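PDB 4V2X: endo-beta-1,4-glucanase (cellulase B) from Bacillus halodurans, which probably hydrolyses beta-1,4-linked glucans with a family 5 glycoside hydrolase module, followed by an Ig-like module and a CBM46 carbohydrate-binding module. Local coordinates for residues A[398-403]-A[455-460]; A[509-512]-A[518-521]; A[559-564]-A[569-574]. All coordinates share one frame; numbering follows the deposited sequence.

In the fold
The three contacts follow one another along the chain and lie in the two modules after the eight-stranded barrel of the catalytic module. Contact 1 is in the Ig-like module, where 398-403 covers the end of strand 395-399 and the turn after it, and 455-460 the start of strand 458-467. Contacts 2 and 3 belong to the CBM46 module. Their centres are about 10 Å apart, and strands 506-513 and 556-564 are neighbours in one antiparallel sheet. They touch through Glu510 and His563, and through Ala511 and Leu560. Contact 1 stands apart, with nearest atoms about 10 Å from contact 3 and about 20 Å from contact 2. Contact 1 thus belongs to a separate module.

Contact 1: residues A[398-403]-A[455-460]; sequences LKQGDR and GTLGTN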
ATOM      1  N   LEU A 398     -30.709 -50.145  -4.981  1.00 15.79           N
ATOM      2  CA  LEU A 398     -31.584 -51.262  -4.644  1.00 16.00           C
ATOM      3  C   LEU A 398     -30.749 -52.406  -4.081  1.00 15.72           C
ATOM      4  O   LEU A 398     -29.829 -52.876  -4.738  1.00 16.10           O
ATOM      5  CB  LEU A 398     -32.307 -51.735  -5.900  1.00 15.89           C
ATOM      6  CG  LEU A 398     -33.060 -50.664  -6.694  1.00 17.00           C
ATOM      7  CD1 LEU A 398     -33.557 -51.231  -8.009  1.00 17.74           C
ATOM      8  CD2 LEU A 398     -34.208 -50.108  -5.869  1.00 17.78           C
ATOM      9  N   LYS A 399     -31.080 -52.861  -2.873  1.00 16.24           N
ATOM     10  CA  LYS A 399     -30.349 -53.963  -2.245  1.00 18.15           C
ATOM     11  C   LYS A 399     -30.757 -55.277  -2.914  1.00 18.46           C
ATOM     12  O   LYS A 399     -31.931 -55.648  -2.906  1.00 18.09           O
ATOM     13  CB  LYS A 399     -30.640 -54.012  -0.743  1.00 20.61           C
ATOM     14  CG  LYS A 399     -29.899 -55.108   0.017  1.00 25.30           C
ATOM     15  CD  LYS A 399     -28.521 -54.675   0.486  1.00 30.95           C
ATOM     16  CE  LYS A 399     -27.970 -55.630   1.530  1.00 36.04           C
ATOM     17  NZ  LYS A 399     -28.710 -55.571   2.824  1.00 39.01           N
ATOM     18  N   GLN A 400     -29.787 -55.973  -3.501  1.00 19.63           N
ATOM     19  CA  GLN A 400     -30.054 -57.239  -4.169  1.00 21.14           C
ATOM     20  C   GLN A 400     -30.647 -58.210  -3.159  1.00 23.23           C
ATOM     21  O   GLN A 400     -30.160 -58.317  -2.032  1.00 23.41           O
ATOM     22  CB  GLN A 400     -28.768 -57.818  -4.756  1.00 22.05           C
ATOM     23  CG  GLN A 400     -28.979 -58.952  -5.751  1.00 22.97           C
ATOM     24  CD  GLN A 400     -27.694 -59.707  -6.021  1.00 24.11           C
ATOM     25  OE1 GLN A 400     -27.015 -60.122  -5.092  1.00 24.70           O
ATOM     26  NE2 GLN A 400     -27.348 -59.875  -7.292  1.00 26.59           N
ATOM     27  N   GLY A 401     -31.715 -58.894  -3.551  1.00 26.88           N
ATOM     28  CA  GLY A 401     -32.387 -59.827  -2.659  1.00 28.22           C
ATOM     29  C   GLY A 401     -33.579 -59.260  -1.905  1.00 29.87           C
ATOM     30  O   GLY A 401     -34.430 -60.025  -1.442  1.00 31.25           O
ATOM     31  N   ASP A 402     -33.644 -57.934  -1.761  1.00 25.90           N
ATOM     32  CA  ASP A 402     -34.764 -57.282  -1.072  1.00 25.17           C
ATOM     33  C   ASP A 402     -35.898 -57.000  -2.031  1.00 23.06           C
ATOM     34  O   ASP A 402     -35.683 -56.798  -3.223  1.00 22.83           O
ATOM     35  CB  ASP A 402     -34.335 -55.954  -0.439  1.00 26.49           C
ATOM     36  CG  ASP A 402     -33.560 -56.138   0.847  1.00 27.43           C
ATOM     37  OD1 ASP A 402     -33.288 -57.293   1.225  1.00 28.42           O
ATOM     38  OD2 ASP A 402     -33.235 -55.119   1.486  1.00 30.20           O
ATOM     39  N   ARG A 403     -37.111 -56.965  -1.499  1.00 24.04           N
ATOM     40  CA  ARG A 403     -38.260 -56.538  -2.281  1.00 24.17           C
ATOM     41  C   ARG A 403     -38.041 -55.096  -2.720  1.00 22.20           C
ATOM     42  O   ARG A 403     -37.653 -54.252  -1.920  1.00 21.21           O
ATOM     43  CB  ARG A 403     -39.539 -56.658  -1.458  1.00 28.66           C
ATOM     44  CG  ARG A 403     -40.810 -56.272  -2.207  1.00 32.72           C
ATOM     45  CD  ARG A 403     -42.056 -56.847  -1.540  1.00 38.74           C
ATOM     46  NE  ARG A 403     -41.901 -56.912  -0.090  1.00 44.81           N
ATOM     47  CZ  ARG A 403     -41.955 -55.861   0.725  1.00 49.08           C
ATOM     48  NH1 ARG A 403     -42.185 -54.639   0.245  1.00 46.44           N
ATOM     49  NH2 ARG A 403     -41.775 -56.028   2.032  1.00 47.22           N
ATOM     50  N   GLY A 455     -31.372 -58.110 -10.966  1.00 39.15           N
ATOM     51  CA  GLY A 455     -30.489 -58.121  -9.802  1.00 37.69           C
ATOM     52  C   GLY A 455     -29.008 -58.194 -10.135  1.00 36.77           C
ATOM     53  O   GLY A 455     -28.191 -58.499  -9.260  1.00 38.50           O
ATOM     54  N   THR A 456     -28.655 -57.927 -11.394  1.00 31.60           N
ATOM     55  CA  THR A 456     -27.261 -57.807 -11.800  1.00 29.75           C
ATOM     56  C   THR A 456     -26.672 -56.643 -11.015  1.00 24.70           C
ATOM     57  O   THR A 456     -27.308 -55.606 -10.904  1.00 23.21           O
ATOM     58  CB  THR A 456     -27.150 -57.503 -13.305  1.00 32.81           C
ATOM     59  OG1 THR A 456     -27.846 -58.514 -14.048  1.00 38.08           O
ATOM     60  CG2 THR A 456     -25.697 -57.451 -13.750  1.00 34.06           C
ATOM     61  N   LEU A 457     -25.471 -56.812 -10.467  1.00 22.90           N
ATOM     62  CA  LEU A 457     -24.888 -55.778  -9.606  1.00 21.25           C
ATOM     63  C   LEU A 457     -24.346 -54.624 -10.439  1.00 22.08           C
ATOM     64  O   LEU A 457     -23.853 -54.831 -11.547  1.00 23.09           O
ATOM     65  CB  LEU A 457     -23.780 -56.363  -8.729  1.00 21.47           C
ATOM     66  CG  LEU A 457     -24.225 -57.507  -7.813  1.00 21.88           C
ATOM     67  CD1 LEU A 457     -23.059 -58.011  -6.972  1.00 22.35           C
ATOM     68  CD2 LEU A 457     -25.384 -57.084  -6.925  1.00 22.32           C
ATOM     69  N   GLY A 458     -24.456 -53.414  -9.897  1.00 19.47           N
ATOM     70  CA  GLY A 458     -24.006 -52.208 -10.576  1.00 18.50           C
ATOM     71  C   GLY A 458     -25.183 -51.498 -11.207  1.00 17.72           C
ATOM     72  O   GLY A 458     -26.342 -51.731 -10.837  1.00 15.29           O
ATOM     73  N   THR A 459     -24.891 -50.645 -12.179  1.00 18.64           N
ATOM     74  CA  THR A 459     -25.919 -49.805 -12.783  1.00 18.95           C
ATOM     75  C   THR A 459     -26.763 -50.602 -13.770  1.00 18.89           C
ATOM     76  O   THR A 459     -26.248 -51.093 -14.773  1.00 23.74           O
ATOM     77  CB  THR A 459     -25.297 -48.582 -13.486  1.00 19.91           C
ATOM     78  OG1 THR A 459     -24.521 -47.832 -12.541  1.00 20.49           O
ATOM     79  CG2 THR A 459     -26.389 -47.687 -14.070  1.00 20.00           C
ATOM     80  N   ASN A 460     -28.059 -50.707 -13.479  1.00 18.45           N
ATOM     81  CA  ASN A 460     -29.008 -51.475 -14.290  1.00 19.02           C
ATOM     82  C   ASN A 460     -29.640 -50.633 -15.383  1.00 18.44           C
ATOM     83  O   ASN A 460     -29.983 -51.137 -16.445  1.00 18.07           O
ATOM     84  CB  ASN A 460     -30.141 -52.033 -13.415  1.00 20.49           C
ATOM     85  CG  ASN A 460     -29.635 -52.795 -12.209  1.00 22.81           C
ATOM     86  OD1 ASN A 460     -29.873 -52.394 -11.063  1.00 24.64           O
ATOM     87  ND2 ASN A 460     -28.923 -53.889 -12.456  1.00 23.39           N
TER
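Gln400 and Gly455 mark the closest approach of the two backbones, with their CA atoms 5.7 Å apart. Gln400 sits just past the end of strand 395-399, in a type II beta turn from Lys399 to Asp402. The Asp402 N to Lys399 O bond closes this turn. Gly455 leaves the helical conformation with positive phi (69°) after helix 445-452, and the chain then enters strand 458-467. Both strands pair with strand 473-480, which lies between them in the sheet.

Gln400 CG lies opposite the backbone N (chi1 -166°), and the side chain runs on extended, which carries the amide over to Gly455. Gln400 NE2 donates to Gly455 O. The modelled 2.5 Å is shorter than normal for such a bond, and the exact length is doubtful. The amide nitrogen lies slightly off the carbonyl plane. Leu457 crosses the Gln400 side chain at about a right angle. Its CD2 methyl comes within 3.4 Å of Gln400 NE2 and also touches CD of the amide. Within 455-460, Asn460 ND2 donates to Thr456 O at 2.8 Å and ties the strand start back to the connection. Asn460 OD1 is bonded to Thr479 OG1 of the middle strand.

Thr479 and Arg481 also pack against both Gln400 and Leu457. The contact joins the turn after strand 395-399 to the connection between helix 445-452 and strand 458-467, at the surface of the Ig-like module. The amide supplies a donor to a carbonyl beyond the helix end, and this would probably limit rotation of the Gln400 amide.

Contact 2: residues A[509-512]-A[518-521]; sequences MEAV and NAGP
Val512 and Asn518 face each other with similar first torsions. In Val512 the CG1 branch lies opposite the carbonyl carbon (chi1 -57°). In Asn518 the CG atom takes the same place (chi1 -56°). These torsions let Val512 CG1 meet Asn518 OD1 at 3.8 Å, a simple van der Waals approach. The other end of the amide has its own partner, since Asn518 ND2 donates to the carbonyl of Asp523 in the loop that follows.

The backbones come close here. The CA atoms of Val512 and Asn518 are 4.2 Å apart and form a single beta bridge. One hydrogen bond crosses the contact, from Ala519 N to Ala511 O at 2.9 Å. It is nearly straight at the hydrogen, 172°, yet the donor stands well above the carbonyl plane. Strand 506-513 is an outermost strand of the eight-stranded antiparallel sheet of the CBM46 module, and pairs there with strand 556-564. The loop after it folds back and crosses near its end, touching it at that single bridge. Farther on, the same loop makes backbone bonds to the strand at Ser526 and Lys528.

Ala519 directs its methyl group toward the strand, where CB rests 3.8 Å from Ala511 O. The two alanine CB atoms are 4.2 Å apart. Phe549 of helix 547-551 packs on Ala511 and on Pro521. Lys528 NZ bonds to the carbonyls of both Ala519 and Pro521.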
ATOM      1  N   MET A 509     -12.948 -42.709   2.919  1.00 12.88           N
ATOM      2  CA  MET A 509     -12.327 -43.669   3.817  1.00 13.02           C
ATOM      3  C   MET A 509     -11.777 -42.922   5.021  1.00 12.80           C
ATOM      4  O   MET A 509     -11.066 -41.933   4.860  1.00 13.21           O
ATOM      5  CB  MET A 509     -11.185 -44.405   3.119  1.00 12.98           C
ATOM      6  CG  MET A 509     -10.554 -45.501   3.971  1.00 13.40           C
ATOM      7  SD  MET A 509      -8.925 -46.036   3.415  1.00 13.18           S
ATOM      8  CE  MET A 509      -7.905 -44.655   3.929  1.00 13.56           C
ATOM      9  N   GLU A 510     -12.117 -43.405   6.212  1.00 12.76           N
ATOM     10  CA  GLU A 510     -11.518 -42.916   7.445  1.00 12.79           C
ATOM     11  C   GLU A 510     -10.363 -43.805   7.868  1.00 11.92           C
ATOM     12  O   GLU A 510     -10.364 -45.005   7.594  1.00 12.60           O
ATOM     13  CB  GLU A 510     -12.543 -42.899   8.581  1.00 13.19           C
ATOM     14  CG  GLU A 510     -13.691 -41.938   8.389  1.00 14.29           C
ATOM     15  CD  GLU A 510     -14.619 -41.962   9.570  1.00 15.38           C
ATOM     16  OE1 GLU A 510     -14.324 -41.267  10.561  1.00 14.81           O
ATOM     17  OE2 GLU A 510     -15.629 -42.695   9.499  1.00 17.15           O
ATOM     18  N   ALA A 511      -9.392 -43.210   8.548  1.00 11.47           N
ATOM     19  CA  ALA A 511      -8.268 -43.945   9.129  1.00 11.91           C
ATOM     20  C   ALA A 511      -7.961 -43.366  10.505  1.00 12.47           C
ATOM     21  O   ALA A 511      -7.658 -42.174  10.630  1.00 12.74           O
ATOM     22  CB  ALA A 511      -7.045 -43.865   8.219  1.00 11.73           C
ATOM     23  N   VAL A 512      -8.074 -44.206  11.534  1.00 13.31           N
ATOM     24  CA  VAL A 512      -7.768 -43.805  12.910  1.00 13.44           C
ATOM     25  C   VAL A 512      -6.902 -44.876  13.555  1.00 13.78           C
ATOM     26  O   VAL A 512      -7.024 -46.055  13.228  1.00 15.78           O
ATOM     27  CB  VAL A 512      -9.047 -43.584  13.755  1.00 14.05           C
ATOM     28  CG1 VAL A 512      -9.954 -42.551  13.098  1.00 14.69           C
ATOM     29  CG2 VAL A 512      -9.807 -44.887  13.972  1.00 14.47           C
ATOM     30  N   ASN A 518      -6.298 -39.579  14.771  1.00 15.61           N
ATOM     31  CA  ASN A 518      -6.411 -39.834  13.342  1.00 15.51           C
ATOM     32  C   ASN A 518      -5.078 -40.265  12.751  1.00 15.10           C
ATOM     33  O   ASN A 518      -4.024 -39.804  13.195  1.00 16.66           O
ATOM     34  CB  ASN A 518      -6.916 -38.593  12.624  1.00 15.13           C
ATOM     35  CG  ASN A 518      -8.234 -38.104  13.180  1.00 15.57           C
ATOM     36  OD1 ASN A 518      -9.119 -38.900  13.504  1.00 15.79           O
ATOM     37  ND2 ASN A 518      -8.370 -36.797  13.304  1.00 15.95           N
ATOM     38  N   ALA A 519      -5.137 -41.132  11.743  1.00 14.55           N
ATOM     39  CA  ALA A 519      -3.951 -41.685  11.103  1.00 13.63           C
ATOM     40  C   ALA A 519      -3.807 -41.162   9.682  1.00 14.08           C
ATOM     41  O   ALA A 519      -4.793 -40.790   9.034  1.00 13.44           O
ATOM     42  CB  ALA A 519      -4.027 -43.205  11.094  1.00 14.33           C
ATOM     43  N   GLY A 520      -2.572 -41.124   9.201  1.00 13.78           N
ATOM     44  CA  GLY A 520      -2.317 -40.773   7.806  1.00 13.51           C
ATOM     45  C   GLY A 520      -2.192 -39.284   7.576  1.00 13.07           C
ATOM     46  O   GLY A 520      -2.130 -38.496   8.522  1.00 14.59           O
ATOM     47  N   PRO A 521      -2.118 -38.882   6.297  1.00 13.19           N
ATOM     48  CA  PRO A 521      -1.970 -37.479   5.939  1.00 13.24           C
ATOM     49  C   PRO A 521      -3.140 -36.636   6.430  1.00 14.22           C
ATOM     50  O   PRO A 521      -4.260 -37.156   6.566  1.00 13.51           O
ATOM     51  CB  PRO A 521      -1.929 -37.506   4.406  1.00 13.64           C
ATOM     52  CG  PRO A 521      -1.583 -38.905   4.033  1.00 13.61           C
ATOM     53  CD  PRO A 521      -2.139 -39.764   5.118  1.00 13.46           C
TER

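Contact 3: residues A[559-564]-A[569-574]; sequences RLTFHF and TVNYTI
Leu560 and Phe562 pair with Tyr572 and Val570 in a beta hairpin of two antiparallel strands, whose axes approach to 4.6 Å with 154° between their directions, and both pairs are hydrogen-bonded in each direction, with Leu560 N to Tyr572 O at 2.7 Å and Phe562 N to Val570 O at 2.8 Å.

Leu560, Phe562, Val570 and Tyr572 point to one face of the sheet. Leu560 and Tyr572 lie side by side, and Leu560 CD1 reaches Ile574 CG2 at 4.1 Å. The edge of the Phe562 ring meets the CB of Tyr572, not its ring, with Phe562 CE1 4.0 Å from Tyr572 CB. Farther along, Phe564 CE1 touches Val570 CG2. Leu485 and Met543 extend this apolar layer, and Tyr572 OH bonds to the carbonyl of Gln486.

The other face is polar. It carries the non-hydrogen-bonded pairs of Arg559 with Thr573, Thr561 with Asn571 and His563 with Thr569. Asn571 CG lies opposite its carbonyl carbon (chi1 -63°), and the amide leans toward Thr561, with ND2 2.9 Å from Thr561 OG1. The methyls Thr561 CG2 and Thr569 CG2 are pressed to 3.4 Å, closer than usual for two carbons. The Arg559 guanidinium stands nearly perpendicular to the Asn571 amide. Arg559 NH1 and Asn571 ND2, 3.7 Å apart, are two N-H groups in contact and form no bond. His563 runs beside Thr569, while its NE2 bonds to Glu510 of strand 506-513.

The hairpin thus has two unlike faces. Leu560, Phe562 and Tyr572 are buried in the CBM46 module, with Val570 at their margin. Arginine, threonine, asparagine and histidine line the opposite face, where the Glu510 carboxylate would probably favour a positive charge on His563.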
ATOM      1  N   ARG A 559      -7.566 -48.580  12.260  1.00 14.94           N
ATOM      2  CA  ARG A 559      -8.894 -48.976  11.816  1.00 16.39           C
ATOM      3  C   ARG A 559      -9.307 -48.104  10.646  1.00 15.06           C
ATOM      4  O   ARG A 559      -9.296 -46.873  10.740  1.00 14.16           O
ATOM      5  CB  ARG A 559      -9.930 -48.854  12.942  1.00 19.30           C
ATOM      6  CG  ARG A 559     -11.315 -49.342  12.536  1.00 24.88           C
ATOM      7  CD  ARG A 559     -12.291 -49.319  13.711  1.00 31.90           C
ATOM      8  NE  ARG A 559     -12.394 -47.987  14.313  1.00 39.84           N
ATOM      9  CZ  ARG A 559     -13.092 -46.963  13.811  1.00 46.37           C
ATOM     10  NH1 ARG A 559     -13.779 -47.088  12.678  1.00 53.52           N
ATOM     11  NH2 ARG A 559     -13.104 -45.797  14.450  1.00 47.49           N
ATOM     12  N   LEU A 560      -9.649 -48.752   9.538  1.00 14.46           N
ATOM     13  CA  LEU A 560     -10.164 -48.073   8.365  1.00 14.23           C
ATOM     14  C   LEU A 560     -11.674 -48.236   8.330  1.00 15.09           C
ATOM     15  O   LEU A 560     -12.198 -49.278   8.723  1.00 14.46           O
ATOM     16  CB  LEU A 560      -9.560 -48.672   7.097  1.00 14.50           C
ATOM     17  CG  LEU A 560      -8.039 -48.677   7.000  1.00 14.34           C
ATOM     18  CD1 LEU A 560      -7.613 -49.323   5.693  1.00 14.77           C
ATOM     19  CD2 LEU A 560      -7.472 -47.274   7.112  1.00 14.54           C
ATOM     20  N   THR A 561     -12.368 -47.208   7.860  1.00 13.70           N
ATOM     21  CA  THR A 561     -13.807 -47.295   7.658  1.00 15.22           C
ATOM     22  C   THR A 561     -14.112 -46.787   6.256  1.00 14.85           C
ATOM     23  O   THR A 561     -13.857 -45.628   5.933  1.00 14.34           O
ATOM     24  CB  THR A 561     -14.583 -46.480   8.703  1.00 15.35           C
ATOM     25  OG1 THR A 561     -14.185 -46.883  10.021  1.00 16.27           O
ATOM     26  CG2 THR A 561     -16.093 -46.676   8.531  1.00 15.91           C
ATOM     27  N   PHE A 562     -14.632 -47.681   5.426  1.00 14.99           N
ATOM     28  CA  PHE A 562     -14.984 -47.356   4.063  1.00 15.32           C
ATOM     29  C   PHE A 562     -16.465 -47.057   4.004  1.00 16.20           C
ATOM     30  O   PHE A 562     -17.281 -47.873   4.424  1.00 16.13           O
ATOM     31  CB  PHE A 562     -14.623 -48.511   3.136  1.00 15.65           C
ATOM     32  CG  PHE A 562     -13.151 -48.768   3.057  1.00 14.88           C
ATOM     33  CD1 PHE A 562     -12.532 -49.606   3.965  1.00 15.13           C
ATOM     34  CD2 PHE A 562     -12.382 -48.152   2.078  1.00 15.54           C
ATOM     35  CE1 PHE A 562     -11.165 -49.831   3.899  1.00 15.48           C
ATOM     36  CE2 PHE A 562     -11.023 -48.375   2.002  1.00 14.86           C
ATOM     37  CZ  PHE A 562     -10.412 -49.218   2.913  1.00 15.18           C
ATOM     38  N   HIS A 563     -16.778 -45.866   3.500  1.00 16.77           N
ATOM     39  CA  HIS A 563     -18.142 -45.374   3.363  1.00 17.93           C
ATOM     40  C   HIS A 563     -18.540 -45.433   1.902  1.00 16.22           C
ATOM     41  O   HIS A 563     -17.872 -44.850   1.057  1.00 15.79           O
ATOM     42  CB  HIS A 563     -18.207 -43.926   3.845  1.00 19.49           C
ATOM     43  CG  HIS A 563     -17.837 -43.749   5.284  1.00 22.16           C
ATOM     44  ND1 HIS A 563     -18.772 -43.740   6.296  1.00 25.81           N
ATOM     45  CD2 HIS A 563     -16.635 -43.582   5.884  1.00 22.64           C
ATOM     46  CE1 HIS A 563     -18.163 -43.571   7.456  1.00 25.85           C
ATOM     47  NE2 HIS A 563     -16.868 -43.466   7.234  1.00 23.01           N
ATOM     48  N   PHE A 564     -19.632 -46.136   1.611  1.00 16.77           N
ATOM     49  CA  PHE A 564     -20.129 -46.272   0.242  1.00 16.11           C
ATOM     50  C   PHE A 564     -21.409 -45.472   0.050  1.00 16.30           C
ATOM     51  O   PHE A 564     -22.147 -45.221   1.000  1.00 16.37           O
ATOM     52  CB  PHE A 564     -20.353 -47.748  -0.101  1.00 16.32           C
ATOM     53  CG  PHE A 564     -19.102 -48.571  -0.025  1.00 16.34           C
ATOM     54  CD1 PHE A 564     -18.677 -49.101   1.188  1.00 15.92           C
ATOM     55  CD2 PHE A 564     -18.329 -48.786  -1.158  1.00 15.97           C
ATOM     56  CE1 PHE A 564     -17.512 -49.848   1.267  1.00 16.29           C
ATOM     57  CE2 PHE A 564     -17.164 -49.528  -1.085  1.00 15.71           C
ATOM     58  CZ  PHE A 564     -16.757 -50.061   0.127  1.00 15.73           C
ATOM     59  N   THR A 569     -21.274 -49.426   5.096  1.00 20.76           N
ATOM     60  CA  THR A 569     -20.051 -49.061   5.793  1.00 22.36           C
ATOM     61  C   THR A 569     -19.313 -50.357   6.070  1.00 20.28           C
ATOM     62  O   THR A 569     -19.916 -51.316   6.541  1.00 21.05           O
ATOM     63  CB  THR A 569     -20.389 -48.354   7.120  1.00 24.33           C
ATOM     64  OG1 THR A 569     -21.066 -47.123   6.831  1.00 28.05           O
ATOM     65  CG2 THR A 569     -19.140 -48.077   7.937  1.00 26.09           C
ATOM     66  N   VAL A 570     -18.022 -50.402   5.757  1.00 18.93           N
ATOM     67  CA  VAL A 570     -17.219 -51.590   6.020  1.00 18.04           C
ATOM     68  C   VAL A 570     -15.965 -51.178   6.774  1.00 17.51           C
ATOM     69  O   VAL A 570     -15.243 -50.299   6.319  1.00 17.17           O
ATOM     70  CB  VAL A 570     -16.814 -52.304   4.709  1.00 18.69           C
ATOM     71  CG1 VAL A 570     -15.903 -53.492   4.996  1.00 19.55           C
ATOM     72  CG2 VAL A 570     -18.047 -52.750   3.941  1.00 19.17           C
ATOM     73  N   ASN A 571     -15.723 -51.812   7.920  1.00 17.59           N
ATOM     74  CA  ASN A 571     -14.482 -51.611   8.670  1.00 18.74           C
ATOM     75  C   ASN A 571     -13.408 -52.580   8.229  1.00 18.02           C
ATOM     76  O   ASN A 571     -13.703 -53.648   7.705  1.00 19.47           O
ATOM     77  CB  ASN A 571     -14.720 -51.766  10.169  1.00 20.70           C
ATOM     78  CG  ASN A 571     -15.669 -50.718  10.718  1.00 23.68           C
ATOM     79  OD1 ASN A 571     -16.618 -51.041  11.432  1.00 30.94           O
ATOM     80  ND2 ASN A 571     -15.428 -49.467  10.382  1.00 22.61           N
ATOM     81  N   TYR A 572     -12.158 -52.199   8.461  1.00 16.88           N
ATOM     82  CA  TYR A 572     -11.009 -53.011   8.076  1.00 16.76           C
ATOM     83  C   TYR A 572      -9.860 -52.606   8.978  1.00 16.64           C
ATOM     84  O   TYR A 572      -9.767 -51.450   9.385  1.00 16.92           O
ATOM     85  CB  TYR A 572     -10.668 -52.765   6.609  1.00 17.13           C
ATOM     86  CG  TYR A 572      -9.705 -53.743   5.969  1.00 17.97           C
ATOM     87  CD1 TYR A 572     -10.159 -54.932   5.402  1.00 18.82           C
ATOM     88  CD2 TYR A 572      -8.345 -53.453   5.876  1.00 17.82           C
ATOM     89  CE1 TYR A 572      -9.283 -55.812   4.787  1.00 18.03           C
ATOM     90  CE2 TYR A 572      -7.463 -54.331   5.265  1.00 18.19           C
ATOM     91  CZ  TYR A 572      -7.935 -55.510   4.728  1.00 18.80           C
ATOM     92  OH  TYR A 572      -7.066 -56.377   4.116  1.00 18.78           O
ATOM     93  N   THR A 573      -8.998 -53.561   9.301  1.00 16.87           N
ATOM     94  CA  THR A 573      -7.846 -53.288  10.133  1.00 17.45           C
ATOM     95  C   THR A 573      -6.559 -53.459   9.340  1.00 16.96           C
ATOM     96  O   THR A 573      -6.395 -54.430   8.598  1.00 17.63           O
ATOM     97  CB  THR A 573      -7.836 -54.211  11.360  1.00 19.87           C
ATOM     98  OG1 THR A 573      -9.033 -53.988  12.115  1.00 20.71           O
ATOM     99  CG2 THR A 573      -6.618 -53.940  12.244  1.00 21.18           C
ATOM    100  N   ILE A 574      -5.649 -52.505   9.499  1.00 16.43           N
ATOM    101  CA  ILE A 574      -4.282 -52.690   9.026  1.00 17.66           C
ATOM    102  C   ILE A 574      -3.300 -52.604  10.187  1.00 17.56           C
ATOM    103  O   ILE A 574      -3.477 -51.820  11.121  1.00 16.03           O
ATOM    104  CB  ILE A 574      -3.880 -51.715   7.898  1.00 18.86           C
ATOM    105  CG1 ILE A 574      -4.142 -50.266   8.301  1.00 20.13           C
ATOM    106  CG2 ILE A 574      -4.630 -52.055   6.617  1.00 18.91           C
ATOM    107  CD1 ILE A 574      -3.473 -49.244   7.412  1.00 20.87           C
TER